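Local coordinates for prepilin-like protein (Thermus thermophilus, PDB 6QVF) that is a type IV pilin-like protein of natural competence, thought to act at the pilus tip as a receptor that binds DNA for uptake, at residues R24-V29 with V118-T123; T90-E95 with A103-G108. All blocks are in the same frame, centred on the assembly; numbering follows the deposited sequence.

Contact 1: residues R24-V29 with V118-T123; sequences RRSAEV and VTVVVT
The helical turn R24-V29 runs nearly antiparallel to strand V118-T123, the two short axes 166° apart and 8.8 Å from each other at closest approach, with the CA atoms of S26 and V120 nearest in register, 6.4 Å apart. V29 and V118 reach for one another tip to tip, CG1 of V29 lying 3.9 Å from CG1 of V118. Both valines hold CG1 anti to the backbone N (chi1 171° in V29), which brings these two methyls together. The other branch of V29, CG2, slides past V120 in the opposite direction and passes V120 CG2 at 4.1 Å. V120 spreads its two methyls over the helix: CG1 packs on R25 CB at 3.8 Å, and CG2 sits equally close to S26 OG. That hydroxyl is hydrogen-bonded to the carbonyl of L22. R25 lends only the root of its chain, which bends at chi2 (-62°) and takes the guanidinium away to salt bridges with E28 (R25 NH1 to E28 OE2, 3.3 Å) and E95. F60 and V138 also pack on V29. No hydrogen bond joins the two segments, so this contact rests on side-chain packing, mostly apolar; the salt bridges of R24 and R25 to E95 lie beside it.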
loop_
_atom_site.group_PDB
_atom_site.type_symbol
_atom_site.label_atom_id
_atom_site.label_comp_id
_atom_site.label_asym_id
_atom_site.label_seq_id
_atom_site.Cartn_x
_atom_site.Cartn_y
_atom_site.Cartn_z
ATOM N N ARG B 24 -3.375 -13.906 -1.737
ATOM C CA ARG B 24 -4.165 -14.686 -2.696
ATOM C C ARG B 24 -4.542 -13.810 -3.893
ATOM O O ARG B 24 -4.419 -14.251 -5.049
ATOM C CB ARG B 24 -5.402 -15.291 -2.059
ATOM C CG ARG B 24 -5.086 -16.629 -1.401
ATOM C CD ARG B 24 -6.310 -17.464 -1.109
ATOM N NE ARG B 24 -7.213 -16.751 -0.220
ATOM C CZ ARG B 24 -7.088 -16.737 1.087
ATOM N NH1 ARG B 24 -6.151 -17.483 1.665
ATOM N NH2 ARG B 24 -7.874 -15.946 1.793
ATOM N N ARG B 25 -4.948 -12.558 -3.641
ATOM C CA ARG B 25 -5.349 -11.700 -4.748
ATOM C C ARG B 25 -4.139 -11.238 -5.573
ATOM O O ARG B 25 -4.215 -11.159 -6.808
ATOM C CB ARG B 25 -6.188 -10.526 -4.230
ATOM C CG ARG B 25 -7.452 -11.010 -3.543
ATOM C CD ARG B 25 -8.395 -11.778 -4.452
ATOM N NE ARG B 25 -9.499 -12.429 -3.773
ATOM C CZ ARG B 25 -10.445 -13.157 -4.383
ATOM N NH1 ARG B 25 -10.427 -13.356 -5.704
ATOM N NH2 ARG B 25 -11.441 -13.653 -3.652
ATOM N N SER B 26 -2.982 -10.999 -4.942
ATOM C CA SER B 26 -1.766 -10.616 -5.692
ATOM C C SER B 26 -1.294 -11.779 -6.562
ATOM O O SER B 26 -0.849 -11.574 -7.678
ATOM C CB SER B 26 -0.633 -10.201 -4.757
ATOM O OG SER B 26 -1.018 -9.061 -4.014
ATOM N N ALA B 27 -1.406 -13.006 -6.047
ATOM C CA ALA B 27 -1.019 -14.184 -6.845
ATOM C C ALA B 27 -1.883 -14.308 -8.102
ATOM O O ALA B 27 -1.402 -14.732 -9.151
ATOM C CB ALA B 27 -1.088 -15.448 -6.018
ATOM N N GLU B 28 -3.150 -13.962 -8.018
ATOM C CA GLU B 28 -4.048 -13.962 -9.176
ATOM C C GLU B 28 -3.561 -12.989 -10.248
ATOM O O GLU B 28 -3.557 -13.301 -11.412
ATOM C CB GLU B 28 -5.458 -13.603 -8.757
ATOM C CG GLU B 28 -6.001 -14.652 -7.807
ATOM C CD GLU B 28 -7.274 -15.282 -8.267
ATOM O OE1 GLU B 28 -7.179 -16.052 -9.252
ATOM O OE2 GLU B 28 -8.343 -14.981 -7.662
ATOM N N VAL B 29 -3.122 -11.804 -9.844
ATOM C CA VAL B 29 -2.635 -10.809 -10.771
ATOM C C VAL B 29 -1.377 -11.329 -11.492
ATOM O O VAL B 29 -1.172 -11.001 -12.668
ATOM C CB VAL B 29 -2.362 -9.489 -10.038
ATOM C CG1 VAL B 29 -1.653 -8.490 -10.936
ATOM C CG2 VAL B 29 -3.644 -8.912 -9.489
ATOM N N VAL B 118 -0.642 -2.541 -11.486
ATOM C CA VAL B 118 -1.831 -2.980 -10.816
ATOM C C VAL B 118 -1.612 -2.865 -9.311
ATOM O O VAL B 118 -0.563 -3.248 -8.834
ATOM C CB VAL B 118 -2.207 -4.421 -11.199
ATOM C CG1 VAL B 118 -3.242 -5.001 -10.262
ATOM C CG2 VAL B 118 -2.656 -4.504 -12.657
ATOM N N THR B 119 -2.589 -2.308 -8.593
ATOM C CA THR B 119 -2.584 -2.305 -7.134
ATOM C C THR B 119 -3.598 -3.312 -6.586
ATOM O O THR B 119 -4.711 -3.547 -7.145
ATOM C CB THR B 119 -2.807 -0.907 -6.564
ATOM O OG1 THR B 119 -4.101 -0.500 -6.987
ATOM C CG2 THR B 119 -1.774 0.094 -7.031
ATOM N N VAL B 120 -3.208 -3.894 -5.441
ATOM C CA VAL B 120 -4.044 -4.773 -4.676
ATOM C C VAL B 120 -4.085 -4.192 -3.254
ATOM O O VAL B 120 -3.037 -3.966 -2.632
ATOM C CB VAL B 120 -3.543 -6.231 -4.667
ATOM C CG1 VAL B 120 -4.527 -7.157 -3.952
ATOM C CG2 VAL B 120 -3.202 -6.713 -6.075
ATOM N N VAL B 121 -5.284 -3.863 -2.790
ATOM C CA VAL B 121 -5.476 -3.221 -1.498
ATOM C C VAL B 121 -6.504 -3.989 -0.702
ATOM O O VAL B 121 -7.573 -4.276 -1.223
ATOM C CB VAL B 121 -5.841 -1.744 -1.675
ATOM C CG1 VAL B 121 -6.005 -1.043 -0.345
ATOM C CG2 VAL B 121 -4.781 -1.067 -2.504
ATOM N N VAL B 122 -6.209 -4.206 0.587
ATOM C CA VAL B 122 -7.102 -4.913 1.468
ATOM C C VAL B 122 -7.262 -4.154 2.779
ATOM O O VAL B 122 -6.331 -3.523 3.256
ATOM C CB VAL B 122 -6.628 -6.352 1.727
ATOM C CG1 VAL B 122 -6.443 -7.098 0.411
ATOM C CG2 VAL B 122 -5.380 -6.400 2.580
ATOM N N THR B 123 -8.451 -4.291 3.349
ATOM C CA THR B 123 -8.704 -3.764 4.685
ATOM C C THR B 123 -9.448 -4.812 5.509
ATOM O O THR B 123 -10.602 -5.173 5.164
ATOM C CB THR B 123 -9.497 -2.461 4.641
ATOM O OG1 THR B 123 -8.795 -1.417 3.973
ATOM C CG2 THR B 123 -9.847 -1.956 6.034
#

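Contact 2: residues T90-E95 with A103-G108; sequences TCSGTE and AWDIRG
G93 and W104 form the hydrogen-bonded pair of an antiparallel beta hairpin, with W104 N to G93 O at 2.9 Å and G93 N to W104 O at 3.1 Å. A third bond, I106 N to C91 O at 2.8 Å, is almost straight (178°). The dense part is the indole, which folds back against the backbone of the partner strand because chi1 of 64° sets CG between the backbone N and the carbonyl carbon. G93 CA lies over the five-membered ring of W104 in a CH-pi contact, 3.9 Å from its centroid. E95 OE2 lies over the opposite face, its carboxylate salt-bridged to R24 and R25, while T90 O meets the edge and T90 CG2 approaches W104 CH2 at 3.7 Å. A water in the ring plane accepts a hydrogen bond from W104 NE1. An alanine in place of W104 would probably leave the G93 backbone without its aromatic floor and R25 without its cation-pi partner. The other face is looser: S92, T94 and A103 are exposed, and S92 CB merely brushes D105 OD2, a carboxylate gripped side-on by R107. C91, disulfide-bonded to C67, lies just before strand 92-97; on the indole side W104 meets V21 of helix 2-30 and V122 of strand 117-125.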
loop_
_atom_site.group_PDB
_atom_site.type_symbol
_atom_site.label_atom_id
_atom_site.label_comp_id
_atom_site.label_asym_id
_atom_site.label_seq_id
_atom_site.Cartn_x
_atom_site.Cartn_y
_atom_site.Cartn_z
ATOM N N THR B 90 -13.323 -11.361 -10.917
ATOM C CA THR B 90 -13.852 -10.471 -9.922
ATOM C C THR B 90 -12.773 -9.460 -9.521
ATOM O O THR B 90 -11.605 -9.878 -9.219
ATOM C CB THR B 90 -14.352 -11.315 -8.752
ATOM O OG1 THR B 90 -15.375 -12.180 -9.243
ATOM C CG2 THR B 90 -14.934 -10.467 -7.666
ATOM N N CYS B 91 -13.133 -8.164 -9.519
ATOM C CA CYS B 91 -12.198 -7.065 -9.274
ATOM C C CYS B 91 -12.118 -6.703 -7.777
ATOM O O CYS B 91 -11.151 -6.093 -7.305
ATOM C CB CYS B 91 -12.589 -5.805 -10.067
ATOM S SG CYS B 91 -12.391 -6.002 -11.863
ATOM N N SER B 92 -13.169 -6.995 -7.039
ATOM C CA SER B 92 -13.293 -6.567 -5.676
ATOM C C SER B 92 -14.319 -7.437 -4.960
ATOM O O SER B 92 -15.203 -8.064 -5.581
ATOM C CB SER B 92 -13.613 -5.093 -5.570
ATOM O OG SER B 92 -14.909 -4.795 -6.081
ATOM N N GLY B 93 -14.262 -7.383 -3.627
ATOM C CA GLY B 93 -15.160 -8.168 -2.828
ATOM C C GLY B 93 -14.790 -8.140 -1.359
ATOM O O GLY B 93 -14.046 -7.249 -0.920
ATOM N N THR B 94 -15.379 -9.071 -0.612
ATOM C CA THR B 94 -15.132 -9.184 0.806
ATOM C C THR B 94 -14.961 -10.652 1.146
ATOM O O THR B 94 -15.795 -11.483 0.766
ATOM C CB THR B 94 -16.209 -8.513 1.668
ATOM O OG1 THR B 94 -16.333 -7.118 1.361
ATOM C CG2 THR B 94 -15.890 -8.665 3.138
ATOM N N GLU B 95 -13.829 -10.981 1.775
ATOM C CA GLU B 95 -13.607 -12.344 2.247
ATOM C C GLU B 95 -13.693 -12.327 3.775
ATOM O O GLU B 95 -13.175 -11.440 4.425
ATOM C CB GLU B 95 -12.238 -12.886 1.830
ATOM C CG GLU B 95 -12.012 -13.107 0.355
ATOM C CD GLU B 95 -10.692 -13.816 0.048
ATOM O OE1 GLU B 95 -10.288 -14.671 0.855
ATOM O OE2 GLU B 95 -10.063 -13.499 -1.006
ATOM N N ALA B 103 -12.136 -6.540 3.169
ATOM C CA ALA B 103 -12.439 -5.917 1.872
ATOM C C ALA B 103 -11.181 -5.998 1.025
ATOM O O ALA B 103 -10.065 -5.818 1.531
ATOM C CB ALA B 103 -12.853 -4.500 2.052
ATOM N N TRP B 104 -11.344 -6.285 -0.265
ATOM C CA TRP B 104 -10.193 -6.411 -1.150
ATOM C C TRP B 104 -10.548 -5.845 -2.517
ATOM O O TRP B 104 -11.705 -5.850 -2.925
ATOM C CB TRP B 104 -9.708 -7.867 -1.274
ATOM C CG TRP B 104 -10.719 -8.782 -1.898
ATOM C CD1 TRP B 104 -11.615 -9.566 -1.249
ATOM C CD2 TRP B 104 -10.879 -9.066 -3.302
ATOM N NE1 TRP B 104 -12.366 -10.279 -2.140
ATOM C CE2 TRP B 104 -11.937 -10.007 -3.413
ATOM C CE3 TRP B 104 -10.247 -8.639 -4.471
ATOM C CZ2 TRP B 104 -12.364 -10.503 -4.647
ATOM C CZ3 TRP B 104 -10.699 -9.108 -5.693
ATOM C CH2 TRP B 104 -11.745 -10.025 -5.766
ATOM N N ASP B 105 -9.528 -5.287 -3.169
ATOM C CA ASP B 105 -9.731 -4.648 -4.465
ATOM C C ASP B 105 -8.453 -4.774 -5.292
ATOM O O ASP B 105 -7.354 -4.466 -4.804
ATOM C CB ASP B 105 -10.041 -3.159 -4.258
ATOM C CG ASP B 105 -10.266 -2.390 -5.538
ATOM O OD1 ASP B 105 -9.292 -2.036 -6.186
ATOM O OD2 ASP B 105 -11.457 -2.135 -5.857
ATOM N N ILE B 106 -8.626 -5.193 -6.543
ATOM C CA ILE B 106 -7.600 -5.205 -7.576
ATOM C C ILE B 106 -7.969 -4.160 -8.615
ATOM O O ILE B 106 -9.124 -4.153 -9.090
ATOM C CB ILE B 106 -7.547 -6.575 -8.263
ATOM C CG1 ILE B 106 -7.286 -7.729 -7.299
ATOM C CG2 ILE B 106 -6.550 -6.562 -9.390
ATOM C CD1 ILE B 106 -7.444 -9.119 -7.913
ATOM N N ARG B 107 -7.024 -3.299 -8.973
ATOM C CA ARG B 107 -7.288 -2.385 -10.105
ATOM C C ARG B 107 -6.028 -1.967 -10.847
ATOM O O ARG B 107 -4.933 -1.866 -10.274
ATOM C CB ARG B 107 -8.061 -1.148 -9.634
ATOM C CG ARG B 107 -7.374 -0.325 -8.566
ATOM C CD ARG B 107 -8.246 0.862 -8.193
ATOM N NE ARG B 107 -9.490 0.409 -7.611
ATOM C CZ ARG B 107 -10.653 1.079 -7.659
ATOM N NH1 ARG B 107 -10.722 2.294 -8.197
ATOM N NH2 ARG B 107 -11.741 0.526 -7.141
ATOM N N GLY B 108 -6.180 -1.778 -12.169
ATOM C CA GLY B 108 -5.181 -1.136 -12.910
ATOM C C GLY B 108 -5.116 0.346 -12.586
ATOM O O GLY B 108 -6.121 0.973 -12.300
HETATM O O HOH W 1 -14.457 -12.244 -1.884
#

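Overall arrangement
Contact 1 is buried near the centre of the chain, whereas contact 2 lies at the surface and is nested within the loop that contact 1 closes; their centres are about 7 Å apart. Both use the four-stranded antiparallel sheet: contact 1 sets helix 2-30 against inner strand 117-125, and contact 2 pairs the neighbouring strand 100-108 with outermost strand 92-97. Valine methyls carry the first, backbone hydrogen bonds and one indole the second. They meet where R24 and R25 form salt bridges with E95 and R25 makes a cation-pi contact with W104, tying the helix to the outer hairpin. A long N-terminal helix packed on an antiparallel sheet is the core architecture of type IV pilins.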